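Local coordinates for protein ancestral D-type dye decolorizing peroxidase (Geotrichum candidum, PDB 7ANV) that probably uses a haem cofactor to reduce hydrogen peroxide and oxidise bulky dyes, as dye-decolorizing peroxidases do, at residues A33-L38 / K90-N95; T377-E380 / T386-D389. One frame throughout, in Å; residues are numbered along the deposited sequence.

Overall arrangement
The two contacts belong to separate halves of a single chain, their centres about 43 Å apart and their nearest atoms about 26 Å apart, and they share no helix or strand. Contact 1 is partly buried and joins helices 31-41 and 86-92 in the half built on the sheet with strands 20-28 and 78-84; its chemistry is apolar, a leucine against a phenylalanine and the aliphatic part of an arginine. Contact 2 lies at the surface of the other half, where the start of helix 378-383 meets the loop leading to strand 391-398. There polar bonds dominate, with a buried carboxylate on the inner side and sulfates and water on the outer.

Contact 1: residues A33-L38 / K90-N95; sequences AFRKHL and KKLGIN
Leu92 reaches across to Phe34 and Arg35, linking helix 86-92 to helix 31-41 within the ferredoxin-like alpha+beta half of the peroxidase that carries the sheet of strands 20-28 and 78-84. The contact is apolar and small, and Leu92 supplies nearly all of its side. Its two methyls meet the ring unequally: CD2 of Leu92 lies 3.8 Å from CD2 of Phe34, while CD1 of Leu92 is 4.1 Å from CE2 of Phe34. The two side chains cross at about a right angle. Phe34 holds CG anti to its own backbone N (chi1 177°), which carries the ring off the helix to meet the leucine; the same ring also packs on Phe165, their planes about 20° apart. Ile28 of the neighbouring strand touches both Phe34 and Leu92, tying the helix pair to the sheet. Arg35 contributes hydrocarbon here. Its chain bends at chi3, and the guanidinium is engaged elsewhere, with NE bonded to the carbonyl of Phe486 and NH2 to that of Thr485, near the C-terminus. Behind Leu92 the chain leaves helical geometry at Gly93, whose positive phi belongs to a Schellman motif, with Gly93 N bonded to Lys90 O at 2.9 Å. On the arginine side, CD2 of Leu92 rests 4.0 Å from CG of Arg35.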
ATOM      1  N   ALA A  33     -12.202 -25.527  17.285  1.00 26.68           N
ATOM      2  CA  ALA A  33     -12.539 -26.030  15.939  1.00 26.56           C
ATOM      3  C   ALA A  33     -11.686 -25.303  14.914  1.00 24.65           C
ATOM      4  O   ALA A  33     -11.205 -25.939  13.968  1.00 25.43           O
ATOM      5  CB  ALA A  33     -14.004 -25.858  15.655  1.00 26.93           C
ATOM      6  N   PHE A  34     -11.486 -24.000  15.096  1.00 24.80           N
ATOM      7  CA  PHE A  34     -10.693 -23.178  14.154  1.00 23.97           C
ATOM      8  C   PHE A  34      -9.269 -23.740  14.024  1.00 23.89           C
ATOM      9  O   PHE A  34      -8.728 -23.860  12.921  1.00 23.33           O
ATOM     10  CB  PHE A  34     -10.651 -21.711  14.570  1.00 23.84           C
ATOM     11  CG  PHE A  34      -9.776 -20.902  13.642  1.00 23.26           C
ATOM     12  CD1 PHE A  34     -10.275 -20.401  12.446  1.00 22.97           C
ATOM     13  CD2 PHE A  34      -8.436 -20.682  13.931  1.00 23.29           C
ATOM     14  CE1 PHE A  34      -9.467 -19.678  11.576  1.00 22.99           C
ATOM     15  CE2 PHE A  34      -7.620 -20.018  13.033  1.00 23.57           C
ATOM     16  CZ  PHE A  34      -8.137 -19.470  11.877  1.00 22.69           C
ATOM     17  N   ARG A  35      -8.668 -24.123  15.141  1.00 24.94           N
ATOM     18  CA  ARG A  35      -7.277 -24.619  15.135  1.00 26.47           C
ATOM     19  C   ARG A  35      -7.237 -25.958  14.391  1.00 25.94           C
ATOM     20  O   ARG A  35      -6.243 -26.201  13.687  1.00 25.22           O
ATOM     21  CB  ARG A  35      -6.693 -24.650  16.547  1.00 28.03           C
ATOM     22  CG  ARG A  35      -6.601 -23.286  17.214  1.00 30.12           C
ATOM     23  CD  ARG A  35      -5.899 -23.342  18.566  1.00 33.05           C
ATOM     24  NE  ARG A  35      -4.473 -23.610  18.392  1.00 37.00           N
ATOM     25  CZ  ARG A  35      -3.686 -24.299  19.237  1.00 41.94           C
ATOM     26  NH1 ARG A  35      -4.158 -24.816  20.369  1.00 42.36           N
ATOM     27  NH2 ARG A  35      -2.409 -24.481  18.933  1.00 42.88           N
ATOM     28  N   LYS A  36      -8.273 -26.792  14.488  1.00 27.57           N
ATOM     29  CA  LYS A  36      -8.336 -28.091  13.756  1.00 28.29           C
ATOM     30  C   LYS A  36      -8.514 -27.814  12.276  1.00 26.24           C
ATOM     31  O   LYS A  36      -7.788 -28.432  11.462  1.00 25.95           O
ATOM     32  CB  LYS A  36      -9.528 -28.940  14.217  1.00 32.13           C
ATOM     33  CG  LYS A  36      -9.369 -29.487  15.617  1.00 38.22           C
ATOM     34  CD  LYS A  36      -8.093 -30.293  15.772  1.00 43.21           C
ATOM     35  CE  LYS A  36      -8.112 -31.189  16.990  1.00 46.64           C
ATOM     36  NZ  LYS A  36      -6.746 -31.400  17.516  1.00 49.36           N
ATOM     37  N   HIS A  37      -9.449 -26.917  11.938  1.00 24.89           N
ATOM     38  CA  HIS A  37      -9.747 -26.516  10.540  1.00 23.54           C
ATOM     39  C   HIS A  37      -8.503 -25.959   9.856  1.00 23.84           C
ATOM     40  O   HIS A  37      -8.249 -26.291   8.684  1.00 23.21           O
ATOM     41  CB  HIS A  37     -10.890 -25.505  10.507  1.00 23.11           C
ATOM     42  CG  HIS A  37     -12.194 -26.099  10.920  1.00 23.12           C
ATOM     43  ND1 HIS A  37     -13.306 -25.323  11.211  1.00 22.62           N
ATOM     44  CD2 HIS A  37     -12.572 -27.395  11.074  1.00 23.22           C
ATOM     45  CE1 HIS A  37     -14.301 -26.136  11.519  1.00 23.67           C
ATOM     46  NE2 HIS A  37     -13.887 -27.401  11.444  1.00 23.16           N
ATOM     47  N   LEU A  38      -7.740 -25.145  10.577  1.00 24.04           N
ATOM     48  CA  LEU A  38      -6.534 -24.489  10.027  1.00 23.69           C
ATOM     49  C   LEU A  38      -5.531 -25.529   9.533  1.00 23.32           C
ATOM     50  O   LEU A  38      -4.864 -25.270   8.523  1.00 22.31           O
ATOM     51  CB  LEU A  38      -5.922 -23.590  11.094  1.00 24.40           C
ATOM     52  CG  LEU A  38      -4.768 -22.727  10.609  1.00 25.42           C
ATOM     53  CD1 LEU A  38      -5.224 -21.742   9.549  1.00 25.18           C
ATOM     54  CD2 LEU A  38      -4.136 -21.987  11.773  1.00 26.44           C
ATOM     55  N   LYS A  90      -5.548 -13.167  20.456  1.00 27.42           N
ATOM     56  CA  LYS A  90      -6.097 -13.246  21.843  1.00 29.81           C
ATOM     57  C   LYS A  90      -7.152 -14.353  21.893  1.00 29.45           C
ATOM     58  O   LYS A  90      -7.131 -15.191  22.821  1.00 29.64           O
ATOM     59  CB  LYS A  90      -6.726 -11.924  22.257  1.00 32.78           C
ATOM     60  CG  LYS A  90      -7.177 -11.889  23.706  1.00 37.58           C
ATOM     61  CD  LYS A  90      -7.769 -10.553  24.094  1.00 40.08           C
ATOM     62  CE  LYS A  90      -8.440 -10.591  25.452  1.00 44.39           C
ATOM     63  NZ  LYS A  90      -8.803  -9.219  25.885  1.00 47.15           N
ATOM     64  N   LYS A  91      -8.079 -14.335  20.942  1.00 28.21           N
ATOM     65  CA  LYS A  91      -9.151 -15.337  20.850  1.00 29.00           C
ATOM     66  C   LYS A  91      -8.564 -16.755  20.853  1.00 27.54           C
ATOM     67  O   LYS A  91      -9.174 -17.658  21.477  1.00 27.62           O
ATOM     68  CB  LYS A  91      -9.993 -15.089  19.604  1.00 29.17           C
ATOM     69  CG  LYS A  91     -11.158 -16.060  19.479  1.00 29.96           C
ATOM     70  CD  LYS A  91     -12.224 -15.872  20.541  1.00 32.12           C
ATOM     71  CE  LYS A  91     -13.216 -17.016  20.545  1.00 34.37           C
ATOM     72  NZ  LYS A  91     -14.409 -16.669  21.341  1.00 36.19           N
ATOM     73  N   LEU A  92      -7.447 -16.974  20.175  1.00 26.92           N
ATOM     74  CA  LEU A  92      -6.800 -18.307  20.050  1.00 26.91           C
ATOM     75  C   LEU A  92      -5.929 -18.630  21.276  1.00 28.85           C
ATOM     76  O   LEU A  92      -5.409 -19.774  21.326  1.00 29.53           O
ATOM     77  CB  LEU A  92      -5.961 -18.335  18.773  1.00 26.14           C
ATOM     78  CG  LEU A  92      -6.769 -18.289  17.484  1.00 26.52           C
ATOM     79  CD1 LEU A  92      -5.842 -18.222  16.272  1.00 26.58           C
ATOM     80  CD2 LEU A  92      -7.727 -19.469  17.431  1.00 27.21           C
ATOM     81  N   GLY A  93      -5.737 -17.679  22.182  1.00 29.42           N
ATOM     82  CA  GLY A  93      -4.900 -17.838  23.385  1.00 30.89           C
ATOM     83  C   GLY A  93      -3.422 -17.821  23.041  1.00 31.32           C
ATOM     84  O   GLY A  93      -2.624 -18.368  23.804  1.00 32.16           O
ATOM     85  N   ILE A  94      -3.044 -17.188  21.935  1.00 30.33           N
ATOM     86  CA  ILE A  94      -1.613 -17.064  21.539  1.00 30.85           C
ATOM     87  C   ILE A  94      -1.078 -15.788  22.174  1.00 30.86           C
ATOM     88  O   ILE A  94      -1.587 -14.707  21.868  1.00 31.47           O
ATOM     89  CB  ILE A  94      -1.456 -17.126  20.014  1.00 30.05           C
ATOM     90  CG1 ILE A  94      -1.881 -18.504  19.502  1.00 30.98           C
ATOM     91  CG2 ILE A  94      -0.030 -16.795  19.621  1.00 30.20           C
ATOM     92  CD1 ILE A  94      -2.117 -18.576  18.021  1.00 30.90           C
ATOM     93  N   ASN A  95      -0.121 -15.921  23.085  1.00 33.31           N
ATOM     94  CA  ASN A  95       0.427 -14.779  23.845  1.00 35.57           C
ATOM     95  C   ASN A  95       1.283 -13.934  22.893  1.00 34.91           C
ATOM     96  O   ASN A  95       2.353 -14.389  22.483  1.00 35.72           O
ATOM     97  CB  ASN A  95       1.217 -15.280  25.050  1.00 39.14           C
ATOM     98  CG  ASN A  95       1.791 -14.156  25.871  1.00 40.64           C
ATOM     99  OD1 ASN A  95       1.990 -13.055  25.373  1.00 43.20           O
ATOM    100  ND2 ASN A  95       2.145 -14.461  27.102  1.00 43.72           N
TER

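Contact 2: residues T377-E380 / T386-D389; sequences TPEE and TKHD. With SO4 (sulfate ion), chain G; SO4 (sulfate ion), chain D.
Glu380 sends its buried carboxylate into the backbone of the loop at Lys387 and His388. OE2 of Glu380 accepts from Lys387 N at 2.7 Å, on the anti side, and from His388 N at 2.9 Å, this second donor standing 42° out of the carboxylate plane. The reach comes from a chain that sets CG anti to the carbonyl carbon (chi1 -77°) and runs on extended. OE1 of Glu380 accepts from Thr377 N at 3.0 Å through its anti lone pair and also pairs with Arg390, so both oxygens are gripped and the carboxylate can hardly turn. At the start of helix 378-383 this forms a capping box, closed by the bond from Glu380 N to Thr377 OG1 at 3.1 Å. OE1 also lies at the edge of the His388 ring, whose plane stands 83° from the carboxylate. Replacing Glu380 with an alanine would probably leave the amides of Thr377, Lys387 and His388 without their acceptor and Arg390 without this partner, freeing the loop to shift.

The outer side is looser and is filled by ions and water. His388 spans two sulfates, probably from the crystallisation liquor: its NE2 gives a 2.8 Å bond to O3 of the chain G ion, its ND1 one of 2.6 Å to O3 of the chain D ion. Thr377 OG1 donates to O1 of the chain G sulfate at 2.7 Å, whereas Lys387 NZ bonds it weakly. Glu379 and Lys387 meet through a water that donates to Glu379 OE2 and accepts from Lys387 NZ.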
ATOM      1  N   THR A 377     -18.255   6.099 -14.698  1.00 25.61           N
ATOM      2  CA  THR A 377     -19.338   6.025 -15.703  1.00 27.37           C
ATOM      3  C   THR A 377     -19.370   7.339 -16.489  1.00 28.09           C
ATOM      4  O   THR A 377     -18.803   8.344 -16.048  1.00 28.50           O
ATOM      5  CB  THR A 377     -20.682   5.778 -15.028  1.00 27.76           C
ATOM      6  OG1 THR A 377     -20.961   7.008 -14.357  1.00 28.28           O
ATOM      7  CG2 THR A 377     -20.674   4.588 -14.087  1.00 27.88           C
ATOM      8  N   PRO A 378     -19.969   7.353 -17.705  1.00 29.84           N
ATOM      9  CA  PRO A 378     -20.170   8.610 -18.421  1.00 30.15           C
ATOM     10  C   PRO A 378     -20.805   9.686 -17.513  1.00 30.09           C
ATOM     11  O   PRO A 378     -20.328  10.827 -17.537  1.00 29.90           O
ATOM     12  CB  PRO A 378     -21.040   8.195 -19.605  1.00 31.72           C
ATOM     13  CG  PRO A 378     -20.632   6.767 -19.865  1.00 32.36           C
ATOM     14  CD  PRO A 378     -20.377   6.176 -18.486  1.00 31.06           C
ATOM     15  N   GLU A 379     -21.833   9.339 -16.725  1.00 30.82           N
ATOM     16  CA  GLU A 379     -22.515  10.364 -15.888  1.00 31.76           C
ATOM     17  C   GLU A 379     -21.547  10.955 -14.868  1.00 29.59           C
ATOM     18  O   GLU A 379     -21.567  12.185 -14.682  1.00 30.38           O
ATOM     19  CB  GLU A 379     -23.749   9.860 -15.145  1.00 34.06           C
ATOM     20  CG  GLU A 379     -24.452  10.986 -14.374  1.00 36.01           C
ATOM     21  CD  GLU A 379     -24.911  12.231 -15.144  1.00 41.14           C
ATOM     22  OE1 GLU A 379     -25.070  12.183 -16.406  1.00 43.25           O
ATOM     23  OE2 GLU A 379     -25.138  13.280 -14.468  1.00 43.56           O
ATOM     24  N   GLU A 380     -20.767  10.109 -14.193  1.00 28.78           N
ATOM     25  CA  GLU A 380     -19.774  10.585 -13.199  1.00 28.14           C
ATOM     26  C   GLU A 380     -18.794  11.513 -13.915  1.00 27.80           C
ATOM     27  O   GLU A 380     -18.451  12.584 -13.352  1.00 27.03           O
ATOM     28  CB  GLU A 380     -19.018   9.413 -12.567  1.00 26.76           C
ATOM     29  CG  GLU A 380     -19.829   8.671 -11.530  1.00 26.91           C
ATOM     30  CD  GLU A 380     -19.120   7.446 -10.975  1.00 26.76           C
ATOM     31  OE1 GLU A 380     -18.770   6.523 -11.767  1.00 26.18           O
ATOM     32  OE2 GLU A 380     -18.930   7.411  -9.758  1.00 26.33           O
ATOM     33  N   THR A 386     -18.475  11.838  -8.138  1.00 26.88           N
ATOM     34  CA  THR A 386     -18.470  10.407  -7.764  1.00 25.90           C
ATOM     35  C   THR A 386     -19.899   9.975  -7.399  1.00 27.50           C
ATOM     36  O   THR A 386     -20.540  10.657  -6.542  1.00 27.69           O
ATOM     37  CB  THR A 386     -17.525  10.125  -6.598  1.00 24.25           C
ATOM     38  OG1 THR A 386     -16.223  10.327  -7.137  1.00 23.37           O
ATOM     39  CG2 THR A 386     -17.633   8.725  -6.045  1.00 23.17           C
ATOM     40  N   LYS A 387     -20.354   8.892  -8.018  1.00 28.16           N
ATOM     41  CA  LYS A 387     -21.608   8.193  -7.647  1.00 30.29           C
ATOM     42  C   LYS A 387     -21.308   6.798  -7.085  1.00 29.83           C
ATOM     43  O   LYS A 387     -22.112   6.314  -6.293  1.00 33.99           O
ATOM     44  CB  LYS A 387     -22.555   8.207  -8.850  1.00 32.63           C
ATOM     45  CG  LYS A 387     -22.931   9.601  -9.327  1.00 36.03           C
ATOM     46  CD  LYS A 387     -23.885   9.626 -10.542  1.00 37.20           C
ATOM     47  CE  LYS A 387     -25.337   9.344 -10.206  1.00 40.21           C
ATOM     48  NZ  LYS A 387     -26.231   9.989 -11.204  1.00 41.72           N
ATOM     49  N   HIS A 388     -20.188   6.163  -7.432  1.00 27.71           N
ATOM     50  CA  HIS A 388     -19.936   4.734  -7.147  1.00 26.83           C
ATOM     51  C   HIS A 388     -18.688   4.600  -6.275  1.00 25.40           C
ATOM     52  O   HIS A 388     -17.772   5.436  -6.419  1.00 23.94           O
ATOM     53  CB  HIS A 388     -19.838   3.954  -8.455  1.00 28.07           C
ATOM     54  CG  HIS A 388     -21.096   4.061  -9.241  1.00 30.10           C
ATOM     55  ND1 HIS A 388     -22.262   3.500  -8.795  1.00 31.09           N
ATOM     56  CD2 HIS A 388     -21.397   4.740 -10.372  1.00 31.29           C
ATOM     57  CE1 HIS A 388     -23.239   3.806  -9.640  1.00 33.04           C
ATOM     58  NE2 HIS A 388     -22.728   4.546 -10.621  1.00 32.40           N
ATOM     59  N   ASP A 389     -18.682   3.599  -5.400  1.00 25.23           N
ATOM     60  CA  ASP A 389     -17.535   3.319  -4.495  1.00 24.93           C
ATOM     61  C   ASP A 389     -16.446   2.649  -5.337  1.00 23.81           C
ATOM     62  O   ASP A 389     -16.728   1.592  -5.948  1.00 24.47           O
ATOM     63  CB  ASP A 389     -17.986   2.444  -3.324  1.00 24.94           C
ATOM     64  CG  ASP A 389     -16.969   2.262  -2.213  1.00 25.24           C
ATOM     65  OD1 ASP A 389     -15.998   3.062  -2.152  1.00 24.21           O
ATOM     66  OD2 ASP A 389     -17.133   1.266  -1.447  1.00 25.61           O
TER
HETATM   67  S   SO4 G 606     -24.412   6.308 -13.175  1.00 41.77           S
HETATM   68  O1  SO4 G 606     -23.119   6.803 -12.741  1.00 36.93           O
HETATM   69  O2  SO4 G 606     -24.318   5.844 -14.538  1.00 40.27           O
HETATM   70  O3  SO4 G 606     -24.824   5.201 -12.331  1.00 42.02           O
HETATM   71  O4  SO4 G 606     -25.372   7.382 -13.066  1.00 40.05           O
HETATM   72  S   SO4 D 603     -21.845   1.469  -5.860  1.00 42.97           S
HETATM   73  O1  SO4 D 603     -20.936   0.898  -6.820  1.00 44.20           O
HETATM   74  O2  SO4 D 603     -21.130   2.223  -4.863  1.00 39.65           O
HETATM   75  O3  SO4 D 603     -22.795   2.332  -6.531  1.00 44.50           O
HETATM   76  O4  SO4 D 603     -22.552   0.404  -5.195  1.00 52.09           O
HETATM   77  O   HOH W   1     -25.556  12.783 -11.831  1.00 50.78           O